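Local coordinates for Ac-ASP-7 (Ancylostoma caninum, PDB 3S6S), which is of unknown function but, as a hookworm secreted protein of the SCP/TAPS (pathogenesis-related) family, probably takes part in host-parasite interactions, at residues A[107-112]-A[138-143]; A[113-118]-A[175-180]; A[28-33]-A[45-50]. All coordinates share one frame; numbering follows the deposited sequence.

Interactions 1 and 3 are buried, while interaction 2 is only partly so and relies on water to bridge its segments. Interactions 1 and 2 reach neighbouring strands of one sheet: 133-140 and 116-123 pair, and Asp141 of the first contact accepts a hydrogen bond from Thr115 of the second. Interaction 3 packs the second half of helix 16-34 against the loop leading into strand 51-53, and its Arg30 donates to Val109 O of interaction 1. The loop also pairs with Cys175, where the 175-180 segment of interaction 2 begins. The chemistry follows the place: an amide on a tyrosine face in 1, a buried arginine capped by leucine and aimed at backbone carbonyls in 3, water-linked threonines in 2.

Interaction 1: A[107-112]-A[138-143]; sequences RQVVYP and CVYDKK
Gln108 lies flat against Tyr140, and its side chain can be followed outward from the helix. CB leaves toward the strand, and with CG anti to the backbone N (chi1 175°) the chain is carried over the phenol ring. CG then sits above the centre of that ring, 3.5 Å from its centroid, a CH-pi contact. A bend at the next bond lays the amide over the CB end of the tyrosine, its plane only 17° from that of the ring. At the tip NE2 donates to Lys142 O at 2.8 Å, a nearly straight bond (169°), while OE1 rests 3.4 Å from Lys143 CA. One turn on, the edge of the Tyr111 ring meets the same Lys142 O, and Lys142 crosses it with CG 3.7 Å from Tyr111 CE1. The lysine then bends at its last torsion and NZ donates to Tyr111 OH (2.9 Å), a hydroxyl that also bonds Glu148. Tyr140 OH is held by Thr78 and His26. The contact packs the last part of helix 103-110 and the residues after it on strand 133-140 and the loop that follows, with strand 76-83 alongside through Thr78 and helix 16-34 meeting Val109 through His26.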
ATOM      1  N   ARG A 107      -4.610  -8.987  -1.733  1.00 25.68           N
ATOM      2  CA  ARG A 107      -4.727  -9.291  -0.310  1.00 27.97           C
ATOM      3  C   ARG A 107      -3.824  -8.413   0.547  1.00 29.42           C
ATOM      4  O   ARG A 107      -4.246  -7.921   1.594  1.00 27.02           O
ATOM      5  CB  ARG A 107      -4.380 -10.744  -0.021  1.00 29.51           C
ATOM      6  CG  ARG A 107      -5.535 -11.687  -0.082  1.00 33.08           C
ATOM      7  CD  ARG A 107      -5.122 -12.988   0.587  1.00 37.60           C
ATOM      8  NE  ARG A 107      -5.699 -13.085   1.915  1.00 35.48           N
ATOM      9  CZ  ARG A 107      -5.027 -13.432   2.998  1.00 40.58           C
ATOM     10  NH1 ARG A 107      -3.730 -13.736   2.904  1.00 37.46           N
ATOM     11  NH2 ARG A 107      -5.663 -13.488   4.168  1.00 34.78           N
ATOM     12  N   GLN A 108      -2.576  -8.235   0.118  1.00 26.65           N
ATOM     13  CA  GLN A 108      -1.663  -7.370   0.857  1.00 25.60           C
ATOM     14  C   GLN A 108      -2.075  -5.894   0.762  1.00 25.28           C
ATOM     15  O   GLN A 108      -2.144  -5.187   1.767  1.00 24.31           O
ATOM     16  CB  GLN A 108      -0.230  -7.556   0.366  1.00 23.31           C
ATOM     17  CG  GLN A 108       0.752  -6.603   1.013  1.00 24.46           C
ATOM     18  CD  GLN A 108       0.970  -6.894   2.494  1.00 29.42           C
ATOM     19  OE1 GLN A 108       1.648  -7.871   2.859  1.00 27.80           O
ATOM     20  NE2 GLN A 108       0.395  -6.047   3.360  1.00 24.21           N
ATOM     21  N   VAL A 109      -2.361  -5.448  -0.459  1.00 26.31           N
ATOM     22  CA  VAL A 109      -2.727  -4.066  -0.746  1.00 24.98           C
ATOM     23  C   VAL A 109      -3.860  -3.583   0.151  1.00 26.77           C
ATOM     24  O   VAL A 109      -3.922  -2.425   0.570  1.00 26.27           O
ATOM     25  CB  VAL A 109      -3.201  -3.954  -2.209  1.00 25.42           C
ATOM     26  CG1 VAL A 109      -3.834  -2.582  -2.488  1.00 24.08           C
ATOM     27  CG2 VAL A 109      -2.032  -4.242  -3.151  1.00 23.26           C
ATOM     28  N   VAL A 110      -4.722  -4.517   0.489  1.00 26.11           N
ATOM     29  CA  VAL A 110      -6.053  -4.213   0.974  1.00 28.78           C
ATOM     30  C   VAL A 110      -6.256  -4.595   2.462  1.00 29.58           C
ATOM     31  O   VAL A 110      -7.290  -4.287   3.052  1.00 32.05           O
ATOM     32  CB  VAL A 110      -7.047  -4.902  -0.009  1.00 31.29           C
ATOM     33  CG1 VAL A 110      -8.062  -5.793   0.681  1.00 30.90           C
ATOM     34  CG2 VAL A 110      -7.650  -3.877  -0.957  1.00 26.98           C
ATOM     35  N   TYR A 111      -5.236  -5.232   3.047  1.00 25.36           N
ATOM     36  CA  TYR A 111      -5.211  -5.691   4.435  1.00 28.13           C
ATOM     37  C   TYR A 111      -5.388  -4.532   5.410  1.00 31.67           C
ATOM     38  O   TYR A 111      -4.503  -3.689   5.531  1.00 28.88           O
ATOM     39  CB  TYR A 111      -3.862  -6.376   4.706  1.00 26.14           C
ATOM     40  CG  TYR A 111      -3.686  -6.977   6.081  1.00 26.50           C
ATOM     41  CD1 TYR A 111      -2.441  -7.006   6.687  1.00 29.18           C
ATOM     42  CD2 TYR A 111      -4.758  -7.547   6.763  1.00 29.25           C
ATOM     43  CE1 TYR A 111      -2.268  -7.570   7.947  1.00 31.01           C
ATOM     44  CE2 TYR A 111      -4.599  -8.101   8.015  1.00 25.61           C
ATOM     45  CZ  TYR A 111      -3.355  -8.108   8.602  1.00 31.45           C
ATOM     46  OH  TYR A 111      -3.191  -8.674   9.846  1.00 34.22           O
ATOM     47  N   PRO A 112      -6.527  -4.493   6.125  1.00 33.91           N
ATOM     48  CA  PRO A 112      -6.892  -3.337   6.967  1.00 28.58           C
ATOM     49  C   PRO A 112      -5.917  -3.028   8.103  1.00 28.18           C
ATOM     50  O   PRO A 112      -5.968  -1.926   8.633  1.00 31.74           O
ATOM     51  CB  PRO A 112      -8.260  -3.730   7.531  1.00 30.75           C
ATOM     52  CG  PRO A 112      -8.801  -4.729   6.549  1.00 32.51           C
ATOM     53  CD  PRO A 112      -7.601  -5.500   6.076  1.00 30.02           C
ATOM     54  N   CYS A 138       6.610  -3.230  -3.678  1.00 26.20           N
ATOM     55  CA  CYS A 138       6.149  -2.549  -2.479  1.00 24.92           C
ATOM     56  C   CYS A 138       6.368  -3.428  -1.255  1.00 26.00           C
ATOM     57  O   CYS A 138       6.237  -4.667  -1.288  1.00 24.36           O
ATOM     58  CB  CYS A 138       4.690  -2.133  -2.589  1.00 22.79           C
ATOM     59  SG  CYS A 138       4.416  -0.905  -3.873  1.00 21.98           S
ATOM     60  N   VAL A 139       6.722  -2.744  -0.182  1.00 23.03           N
ATOM     61  CA  VAL A 139       7.009  -3.333   1.098  1.00 25.09           C
ATOM     62  C   VAL A 139       6.046  -2.714   2.108  1.00 25.42           C
ATOM     63  O   VAL A 139       5.831  -1.487   2.132  1.00 21.61           O
ATOM     64  CB  VAL A 139       8.487  -3.072   1.502  1.00 24.55           C
ATOM     65  CG1 VAL A 139       8.649  -3.133   3.003  1.00 24.05           C
ATOM     66  CG2 VAL A 139       9.427  -4.060   0.775  1.00 22.77           C
ATOM     67  N   TYR A 140       5.453  -3.582   2.917  1.00 24.07           N
ATOM     68  CA  TYR A 140       4.422  -3.196   3.859  1.00 24.63           C
ATOM     69  C   TYR A 140       4.855  -3.567   5.262  1.00 25.46           C
ATOM     70  O   TYR A 140       5.582  -4.533   5.453  1.00 24.01           O
ATOM     71  CB  TYR A 140       3.119  -3.898   3.514  1.00 25.37           C
ATOM     72  CG  TYR A 140       2.720  -3.707   2.072  1.00 27.16           C
ATOM     73  CD1 TYR A 140       3.403  -4.362   1.058  1.00 24.13           C
ATOM     74  CD2 TYR A 140       1.658  -2.876   1.722  1.00 23.71           C
ATOM     75  CE1 TYR A 140       3.048  -4.201  -0.253  1.00 23.08           C
ATOM     76  CE2 TYR A 140       1.297  -2.712   0.398  1.00 23.26           C
ATOM     77  CZ  TYR A 140       2.000  -3.382  -0.578  1.00 21.50           C
ATOM     78  OH  TYR A 140       1.669  -3.232  -1.891  1.00 21.67           O
ATOM     79  N   ASP A 141       4.427  -2.785   6.246  1.00 26.09           N
ATOM     80  CA  ASP A 141       4.842  -3.060   7.607  1.00 26.46           C
ATOM     81  C   ASP A 141       4.127  -4.294   8.136  1.00 26.19           C
ATOM     82  O   ASP A 141       4.645  -4.987   9.006  1.00 28.54           O
ATOM     83  CB  ASP A 141       4.644  -1.841   8.520  1.00 24.56           C
ATOM     84  CG  ASP A 141       3.175  -1.512   8.782  1.00 25.81           C
ATOM     85  OD1 ASP A 141       2.915  -0.839   9.800  1.00 26.47           O
ATOM     86  OD2 ASP A 141       2.287  -1.904   7.994  1.00 19.42           O
ATOM     87  N   LYS A 142       2.949  -4.587   7.597  1.00 24.39           N
ATOM     88  CA  LYS A 142       2.217  -5.751   8.069  1.00 26.43           C
ATOM     89  C   LYS A 142       1.648  -6.642   6.959  1.00 27.75           C
ATOM     90  O   LYS A 142       0.929  -6.197   6.070  1.00 28.19           O
ATOM     91  CB  LYS A 142       1.138  -5.362   9.081  1.00 30.10           C
ATOM     92  CG  LYS A 142       0.680  -6.547   9.918  1.00 32.59           C
ATOM     93  CD  LYS A 142      -0.250  -6.127  11.048  1.00 40.26           C
ATOM     94  CE  LYS A 142      -0.427  -7.244  12.094  1.00 32.70           C
ATOM     95  NZ  LYS A 142      -0.814  -8.551  11.482  1.00 34.55           N
ATOM     96  N   LYS A 143       1.997  -7.919   7.046  1.00 29.33           N
ATOM     97  CA  LYS A 143       1.618  -8.937   6.091  1.00 28.53           C
ATOM     98  C   LYS A 143       0.470  -9.747   6.655  1.00 29.96           C
ATOM     99  O   LYS A 143       0.552 -10.211   7.777  1.00 29.48           O
ATOM    100  CB  LYS A 143       2.812  -9.858   5.884  1.00 29.74           C
ATOM    101  CG  LYS A 143       2.514 -11.087   5.086  1.00 28.53           C
ATOM    102  CD  LYS A 143       3.788 -11.837   4.880  1.00 30.60           C
ATOM    103  CE  LYS A 143       3.639 -12.939   3.845  1.00 38.83           C
ATOM    104  NZ  LYS A 143       4.882 -13.777   3.817  1.00 47.39           N
TER
HETATM  105  O   HOH W   1      -1.390 -11.095  10.386  1.00 37.99           O

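Interaction 2: A[113-118]-A[175-180]; sequences KATRFG and CYTFFA
Thr115 and Arg116 face Thr177, Phe178 and Ala180 where the chain enters strand 116-123, part of the mixed sheet of this SCP/TAPS domain, and meets the C-terminal tail that follows Cys175. The tail turns here through an ST turn: Thr177 OG1 accepts from Phe179 N at 3.2 Å, the bond almost straight at 169°. With OG1 anti to its own backbone N (chi1 177°), Thr177 places the hydroxyl on this turn and leaves its methyl for the neighbouring segment.

The apolar part of the contact is small. Thr115 CG2 and Thr177 CG2 meet at 3.9 Å as the two side chains cross obliquely. Ala180 CB, just past the turn, packs on Thr115 CG2 at 3.8 Å and also lies 3.5 Å from Thr115 OG1. That hydroxyl has its main partner in Asp141, on the loop just after strand 133-140.

Water does much of the polar joining. One molecule accepts from Thr177 N and lies within hydrogen-bonding distance of Thr115 O, bridging the two backbones. A second sits among three groups: it donates to Thr115 OG1 and Thr177 O and accepts from Arg116 NE, so it links both segments at once.

Charge enters through Arg116. Its chain bends at chi3, and the guanidinium is held by a salt bridge from NH1 to Asp53, with Asn7 as a further partner of NH1, while Val51 of strand 51-53 lies against both Arg116 and Phe178. The guanidinium thus lies between strand 51-53 and the tail, with Phe178 O at its edge and near its plane; Arg116 NH2 is modelled 2.5 Å from Phe178 O, a separation too short to interpret closely.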
ATOM      1  N   LYS A 113      -5.024  -3.955   8.445  1.00 30.02           N
ATOM      2  CA  LYS A 113      -4.129  -3.752   9.587  1.00 30.22           C
ATOM      3  C   LYS A 113      -2.697  -3.385   9.205  1.00 30.67           C
ATOM      4  O   LYS A 113      -1.849  -3.168  10.076  1.00 27.70           O
ATOM      5  CB  LYS A 113      -4.156  -4.962  10.521  1.00 31.58           C
ATOM      6  CG  LYS A 113      -5.534  -5.202  11.108  1.00 34.75           C
ATOM      7  CD  LYS A 113      -5.610  -6.422  12.029  1.00 33.59           C
ATOM      8  CE  LYS A 113      -7.026  -6.528  12.622  1.00 29.43           C
ATOM      9  NZ  LYS A 113      -7.198  -7.754  13.434  1.00 36.90           N
ATOM     10  N   ALA A 114      -2.419  -3.325   7.908  1.00 28.41           N
ATOM     11  CA  ALA A 114      -1.195  -2.675   7.451  1.00 28.89           C
ATOM     12  C   ALA A 114      -1.375  -1.171   7.670  1.00 24.80           C
ATOM     13  O   ALA A 114      -2.477  -0.661   7.528  1.00 27.59           O
ATOM     14  CB  ALA A 114      -0.921  -2.998   5.973  1.00 24.10           C
ATOM     15  N   THR A 115      -0.307  -0.465   8.025  1.00 23.57           N
ATOM     16  CA  THR A 115      -0.412   0.961   8.332  1.00 22.17           C
ATOM     17  C   THR A 115       0.615   1.822   7.615  1.00 27.21           C
ATOM     18  O   THR A 115       0.518   3.059   7.642  1.00 27.05           O
ATOM     19  CB  THR A 115      -0.247   1.246   9.836  1.00 25.21           C
ATOM     20  OG1 THR A 115       1.129   1.125  10.204  1.00 22.23           O
ATOM     21  CG2 THR A 115      -1.110   0.321  10.671  1.00 25.42           C
ATOM     22  N   ARG A 116       1.617   1.183   7.008  1.00 23.39           N
ATOM     23  CA  ARG A 116       2.585   1.908   6.205  1.00 26.06           C
ATOM     24  C   ARG A 116       3.258   1.024   5.169  1.00 26.42           C
ATOM     25  O   ARG A 116       3.296  -0.205   5.315  1.00 27.34           O
ATOM     26  CB  ARG A 116       3.613   2.661   7.068  1.00 28.70           C
ATOM     27  CG  ARG A 116       4.309   1.847   8.115  1.00 30.15           C
ATOM     28  CD  ARG A 116       5.457   2.646   8.729  1.00 31.31           C
ATOM     29  NE  ARG A 116       5.058   3.397   9.914  1.00 36.08           N
ATOM     30  CZ  ARG A 116       5.597   4.564  10.276  1.00 40.36           C
ATOM     31  NH1 ARG A 116       6.551   5.123   9.534  1.00 31.64           N
ATOM     32  NH2 ARG A 116       5.171   5.184  11.372  1.00 37.26           N
ATOM     33  N   PHE A 117       3.753   1.670   4.113  1.00 20.88           N
ATOM     34  CA  PHE A 117       4.406   0.992   3.013  1.00 22.25           C
ATOM     35  C   PHE A 117       5.289   1.972   2.256  1.00 25.47           C
ATOM     36  O   PHE A 117       5.174   3.178   2.429  1.00 28.03           O
ATOM     37  CB  PHE A 117       3.373   0.381   2.053  1.00 22.30           C
ATOM     38  CG  PHE A 117       2.747   1.377   1.087  1.00 25.04           C
ATOM     39  CD1 PHE A 117       2.256   2.601   1.526  1.00 27.33           C
ATOM     40  CD2 PHE A 117       2.641   1.076  -0.264  1.00 26.21           C
ATOM     41  CE1 PHE A 117       1.658   3.495   0.631  1.00 23.91           C
ATOM     42  CE2 PHE A 117       2.057   1.969  -1.162  1.00 21.91           C
ATOM     43  CZ  PHE A 117       1.567   3.180  -0.712  1.00 24.33           C
ATOM     44  N   GLY A 118       6.151   1.433   1.406  1.00 23.18           N
ATOM     45  CA  GLY A 118       6.930   2.204   0.468  1.00 23.74           C
ATOM     46  C   GLY A 118       7.254   1.336  -0.740  1.00 26.16           C
ATOM     47  O   GLY A 118       7.264   0.104  -0.641  1.00 22.73           O
ATOM     48  N   CYS A 175      -8.135   5.384   9.053  1.00 36.47           N
ATOM     49  CA  CYS A 175      -7.354   5.540  10.279  1.00 32.52           C
ATOM     50  C   CYS A 175      -5.863   5.650   9.957  1.00 33.14           C
ATOM     51  O   CYS A 175      -5.340   4.902   9.134  1.00 35.53           O
ATOM     52  CB  CYS A 175      -7.591   4.359  11.219  1.00 32.62           C
ATOM     53  SG  CYS A 175      -9.322   4.138  11.714  1.00 35.50           S
ATOM     54  N   TYR A 176      -5.183   6.594  10.590  1.00 34.01           N
ATOM     55  CA  TYR A 176      -3.742   6.743  10.400  1.00 34.88           C
ATOM     56  C   TYR A 176      -3.002   6.669  11.732  1.00 34.61           C
ATOM     57  O   TYR A 176      -3.329   7.391  12.671  1.00 36.06           O
ATOM     58  CB  TYR A 176      -3.417   8.069   9.706  1.00 28.85           C
ATOM     59  CG  TYR A 176      -3.872   8.159   8.268  1.00 28.93           C
ATOM     60  CD1 TYR A 176      -5.178   8.530   7.945  1.00 34.75           C
ATOM     61  CD2 TYR A 176      -3.001   7.878   7.229  1.00 29.11           C
ATOM     62  CE1 TYR A 176      -5.596   8.622   6.627  1.00 29.47           C
ATOM     63  CE2 TYR A 176      -3.412   7.959   5.915  1.00 31.91           C
ATOM     64  CZ  TYR A 176      -4.712   8.341   5.622  1.00 30.60           C
ATOM     65  OH  TYR A 176      -5.115   8.424   4.312  1.00 29.72           O
ATOM     66  N   THR A 177      -2.017   5.787  11.819  1.00 32.12           N
ATOM     67  CA  THR A 177      -1.117   5.807  12.957  1.00 32.19           C
ATOM     68  C   THR A 177       0.324   5.828  12.474  1.00 29.06           C
ATOM     69  O   THR A 177       0.614   5.344  11.394  1.00 32.41           O
ATOM     70  CB  THR A 177      -1.357   4.632  13.919  1.00 33.88           C
ATOM     71  OG1 THR A 177      -0.388   4.690  14.971  1.00 40.40           O
ATOM     72  CG2 THR A 177      -1.214   3.303  13.197  1.00 33.44           C
ATOM     73  N   PHE A 178       1.215   6.406  13.270  1.00 29.25           N
ATOM     74  CA  PHE A 178       2.623   6.484  12.926  1.00 33.04           C
ATOM     75  C   PHE A 178       3.442   5.622  13.862  1.00 36.31           C
ATOM     76  O   PHE A 178       4.666   5.595  13.787  1.00 36.87           O
ATOM     77  CB  PHE A 178       3.121   7.931  12.979  1.00 36.48           C
ATOM     78  CG  PHE A 178       2.469   8.822  11.968  1.00 34.10           C
ATOM     79  CD1 PHE A 178       1.315   9.529  12.285  1.00 32.69           C
ATOM     80  CD2 PHE A 178       2.988   8.926  10.691  1.00 30.42           C
ATOM     81  CE1 PHE A 178       0.697  10.332  11.353  1.00 26.00           C
ATOM     82  CE2 PHE A 178       2.396   9.730   9.765  1.00 30.08           C
ATOM     83  CZ  PHE A 178       1.236  10.444  10.098  1.00 30.62           C
ATOM     84  N   PHE A 179       2.753   4.910  14.743  1.00 39.38           N
ATOM     85  CA  PHE A 179       3.427   4.092  15.740  1.00 44.23           C
ATOM     86  C   PHE A 179       2.652   2.789  15.963  1.00 45.78           C
ATOM     87  O   PHE A 179       2.096   2.546  17.036  1.00 52.49           O
ATOM     88  CB  PHE A 179       3.612   4.900  17.031  1.00 47.35           C
ATOM     89  CG  PHE A 179       4.328   6.227  16.819  1.00 49.23           C
ATOM     90  CD1 PHE A 179       3.642   7.434  16.928  1.00 42.00           C
ATOM     91  CD2 PHE A 179       5.686   6.260  16.492  1.00 48.50           C
ATOM     92  CE1 PHE A 179       4.294   8.646  16.731  1.00 45.03           C
ATOM     93  CE2 PHE A 179       6.343   7.471  16.285  1.00 47.58           C
ATOM     94  CZ  PHE A 179       5.645   8.664  16.403  1.00 48.97           C
ATOM     95  N   ALA A 180       2.599   1.974  14.913  1.00 42.99           N
ATOM     96  CA  ALA A 180       1.944   0.670  14.954  1.00 45.12           C
ATOM     97  C   ALA A 180       2.950  -0.405  15.367  1.00 51.05           C
ATOM     98  O   ALA A 180       2.576  -1.487  15.820  1.00 50.09           O
ATOM     99  CB  ALA A 180       1.339   0.340  13.585  1.00 35.99           C
TER
HETATM  100  O   HOH W   2      -1.761   4.526   9.094  1.00 25.68           O
HETATM  101  O   HOH W   3       2.399   3.128  11.614  1.00 27.95           O

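Interaction 3: A[28-33]-A[45-50]; sequences GLRQRI and REMYGL
Arg45, the first residue of the loop segment, crosses Ile33 of the helix: its chain bends twice, bringing CD to 3.7 Å from Ile33 CG2 and laying one face of the guanidinium over the same methyl. NH1 of Arg45 is taken by Pro43 O. Two residues on, Met47 directs its CB toward the helix. CG lies against Arg30 O and CB, and the bends at chi2 (76°) and chi3 (67°) curl the end back so that CE packs on Ile33 CG2 at 3.8 Å while SD comes within 3.5 Å of Arg30 NH1. Tyr48 directs its CB away but offers its carbonyl: Arg30 NH1 donates to Tyr48 O in the carbonyl plane, a short (2.5 Å) and bent (135°) bond. Leu50 completes the set, with CD2 centred over one face of the Arg30 guanidinium, 3.5 Å from CZ. The buried arginine also donates from NE to Val109 O; NH2 is modelled doubtfully close to Tyr111 O. Arg30 thus joins the loop leading into strand 51-53 to helix 103-110, whose Val110 also packs on Ile33, while Met47 and Gly49 pair by backbone with Cys175 of strand 175-176, placing the loop between helix 16-34 and that strand.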
ATOM      1  N   GLY A  28      -6.814   4.923  -2.330  1.00 26.20           N
ATOM      2  CA  GLY A  28      -8.090   5.014  -3.017  1.00 26.02           C
ATOM      3  C   GLY A  28      -8.903   3.735  -2.889  1.00 31.21           C
ATOM      4  O   GLY A  28     -10.097   3.772  -2.581  1.00 35.18           O
ATOM      5  N   LEU A  29      -8.262   2.589  -3.114  1.00 29.14           N
ATOM      6  CA  LEU A  29      -8.987   1.336  -3.044  1.00 28.55           C
ATOM      7  C   LEU A  29      -9.417   1.128  -1.607  1.00 31.74           C
ATOM      8  O   LEU A  29     -10.565   0.807  -1.324  1.00 33.87           O
ATOM      9  CB  LEU A  29      -8.110   0.180  -3.495  1.00 32.69           C
ATOM     10  CG  LEU A  29      -8.779  -0.963  -4.265  1.00 35.99           C
ATOM     11  CD1 LEU A  29      -7.974  -2.221  -4.074  1.00 29.25           C
ATOM     12  CD2 LEU A  29     -10.223  -1.185  -3.838  1.00 36.59           C
ATOM     13  N   ARG A  30      -8.478   1.332  -0.697  1.00 28.58           N
ATOM     14  CA  ARG A  30      -8.739   1.093   0.708  1.00 31.30           C
ATOM     15  C   ARG A  30      -9.896   1.903   1.222  1.00 31.79           C
ATOM     16  O   ARG A  30     -10.694   1.410   2.018  1.00 30.18           O
ATOM     17  CB  ARG A  30      -7.512   1.426   1.537  1.00 29.95           C
ATOM     18  CG  ARG A  30      -6.441   0.390   1.424  1.00 27.36           C
ATOM     19  CD  ARG A  30      -5.340   0.705   2.397  1.00 31.10           C
ATOM     20  NE  ARG A  30      -4.628  -0.525   2.623  1.00 37.67           N
ATOM     21  CZ  ARG A  30      -4.467  -1.100   3.796  1.00 32.41           C
ATOM     22  NH1 ARG A  30      -4.915  -0.530   4.906  1.00 30.49           N
ATOM     23  NH2 ARG A  30      -3.817  -2.243   3.841  1.00 36.81           N
ATOM     24  N   GLN A  31      -9.949   3.162   0.797  1.00 30.94           N
ATOM     25  CA  GLN A  31     -11.024   4.055   1.190  1.00 35.10           C
ATOM     26  C   GLN A  31     -12.376   3.506   0.717  1.00 36.24           C
ATOM     27  O   GLN A  31     -13.338   3.476   1.475  1.00 38.39           O
ATOM     28  CB  GLN A  31     -10.785   5.469   0.648  1.00 29.59           C
ATOM     29  CG  GLN A  31     -11.920   6.398   0.971  1.00 38.35           C
ATOM     30  CD  GLN A  31     -11.632   7.838   0.612  1.00 38.35           C
ATOM     31  OE1 GLN A  31     -11.589   8.703   1.485  1.00 37.79           O
ATOM     32  NE2 GLN A  31     -11.444   8.104  -0.673  1.00 30.04           N
ATOM     33  N   ARG A  32     -12.433   3.049  -0.531  1.00 36.48           N
ATOM     34  CA  ARG A  32     -13.667   2.484  -1.074  1.00 38.96           C
ATOM     35  C   ARG A  32     -14.056   1.191  -0.370  1.00 36.77           C
ATOM     36  O   ARG A  32     -15.237   0.932  -0.130  1.00 38.48           O
ATOM     37  CB  ARG A  32     -13.542   2.265  -2.580  1.00 39.83           C
ATOM     38  CG  ARG A  32     -13.480   3.559  -3.376  1.00 45.29           C
ATOM     39  CD  ARG A  32     -12.686   3.373  -4.666  1.00 49.32           C
ATOM     40  NE  ARG A  32     -13.022   2.120  -5.339  1.00 46.83           N
ATOM     41  CZ  ARG A  32     -12.228   1.507  -6.212  1.00 53.43           C
ATOM     42  NH1 ARG A  32     -11.036   2.026  -6.513  1.00 48.40           N
ATOM     43  NH2 ARG A  32     -12.616   0.365  -6.773  1.00 56.33           N
ATOM     44  N   ILE A  33     -13.069   0.382  -0.019  1.00 37.72           N
ATOM     45  CA  ILE A  33     -13.367  -0.841   0.715  1.00 34.72           C
ATOM     46  C   ILE A  33     -13.921  -0.525   2.097  1.00 38.72           C
ATOM     47  O   ILE A  33     -14.891  -1.147   2.537  1.00 41.71           O
ATOM     48  CB  ILE A  33     -12.155  -1.746   0.832  1.00 34.87           C
ATOM     49  CG1 ILE A  33     -11.666  -2.122  -0.562  1.00 36.37           C
ATOM     50  CG2 ILE A  33     -12.499  -2.997   1.642  1.00 37.21           C
ATOM     51  CD1 ILE A  33     -10.695  -3.259  -0.569  1.00 30.73           C
ATOM     52  N   ARG A  45     -15.795  -1.629   6.726  1.00 38.38           N
ATOM     53  CA  ARG A  45     -14.982  -2.036   7.863  1.00 39.56           C
ATOM     54  C   ARG A  45     -14.050  -0.929   8.318  1.00 38.01           C
ATOM     55  O   ARG A  45     -13.857   0.074   7.623  1.00 31.70           O
ATOM     56  CB  ARG A  45     -14.145  -3.272   7.518  1.00 40.83           C
ATOM     57  CG  ARG A  45     -13.190  -3.058   6.353  1.00 36.91           C
ATOM     58  CD  ARG A  45     -13.712  -3.759   5.106  1.00 43.38           C
ATOM     59  NE  ARG A  45     -13.028  -5.029   4.896  1.00 44.83           N
ATOM     60  CZ  ARG A  45     -13.522  -6.058   4.214  1.00 43.44           C
ATOM     61  NH1 ARG A  45     -14.727  -6.001   3.670  1.00 42.25           N
ATOM     62  NH2 ARG A  45     -12.796  -7.157   4.089  1.00 50.98           N
ATOM     63  N   GLU A  46     -13.467  -1.134   9.495  1.00 38.60           N
ATOM     64  CA  GLU A  46     -12.379  -0.296   9.951  1.00 34.79           C
ATOM     65  C   GLU A  46     -11.237  -0.508   8.979  1.00 38.76           C
ATOM     66  O   GLU A  46     -10.917  -1.645   8.618  1.00 39.44           O
ATOM     67  CB  GLU A  46     -11.959  -0.682  11.366  1.00 33.76           C
ATOM     68  CG  GLU A  46     -10.784   0.107  11.895  1.00 33.28           C
ATOM     69  CD  GLU A  46     -10.514  -0.163  13.351  1.00 37.89           C
ATOM     70  OE1 GLU A  46     -11.419  -0.667  14.044  1.00 41.84           O
ATOM     71  OE2 GLU A  46      -9.394   0.126  13.813  1.00 43.15           O
ATOM     72  N   MET A  47     -10.646   0.585   8.525  1.00 35.43           N
ATOM     73  CA  MET A  47      -9.530   0.503   7.602  1.00 33.72           C
ATOM     74  C   MET A  47      -8.483   1.548   7.981  1.00 36.17           C
ATOM     75  O   MET A  47      -8.823   2.667   8.370  1.00 37.25           O
ATOM     76  CB  MET A  47     -10.024   0.700   6.169  1.00 33.17           C
ATOM     77  CG  MET A  47      -8.936   0.659   5.094  1.00 34.32           C
ATOM     78  SD  MET A  47      -8.328  -0.990   4.677  1.00 30.79           S
ATOM     79  CE  MET A  47      -9.782  -1.718   3.901  1.00 31.19           C
ATOM     80  N   TYR A  48      -7.212   1.171   7.901  1.00 33.61           N
ATOM     81  CA  TYR A  48      -6.133   2.129   8.103  1.00 32.44           C
ATOM     82  C   TYR A  48      -5.627   2.561   6.759  1.00 30.25           C
ATOM     83  O   TYR A  48      -5.487   1.735   5.874  1.00 31.62           O
ATOM     84  CB  TYR A  48      -4.998   1.518   8.927  1.00 29.81           C
ATOM     85  CG  TYR A  48      -5.248   1.681  10.403  1.00 33.59           C
ATOM     86  CD1 TYR A  48      -6.310   1.020  11.013  1.00 34.62           C
ATOM     87  CD2 TYR A  48      -4.457   2.530  11.183  1.00 31.71           C
ATOM     88  CE1 TYR A  48      -6.572   1.173  12.351  1.00 35.45           C
ATOM     89  CE2 TYR A  48      -4.713   2.692  12.534  1.00 32.80           C
ATOM     90  CZ  TYR A  48      -5.781   2.003  13.109  1.00 35.03           C
ATOM     91  OH  TYR A  48      -6.070   2.136  14.439  1.00 36.50           O
ATOM     92  N   GLY A  49      -5.395   3.856   6.586  1.00 29.58           N
ATOM     93  CA  GLY A  49      -4.724   4.324   5.388  1.00 26.67           C
ATOM     94  C   GLY A  49      -3.278   3.863   5.496  1.00 28.74           C
ATOM     95  O   GLY A  49      -2.779   3.641   6.595  1.00 28.96           O
ATOM     96  N   LEU A  50      -2.593   3.693   4.377  1.00 24.37           N
ATOM     97  CA  LEU A  50      -1.189   3.372   4.469  1.00 22.81           C
ATOM     98  C   LEU A  50      -0.379   4.660   4.455  1.00 24.92           C
ATOM     99  O   LEU A  50      -0.476   5.476   3.534  1.00 22.86           O
ATOM    100  CB  LEU A  50      -0.757   2.467   3.321  1.00 24.17           C
ATOM    101  CG  LEU A  50      -1.461   1.124   3.145  1.00 23.18           C
ATOM    102  CD1 LEU A  50      -0.953   0.463   1.883  1.00 23.00           C
ATOM    103  CD2 LEU A  50      -1.225   0.223   4.349  1.00 25.35           C
TER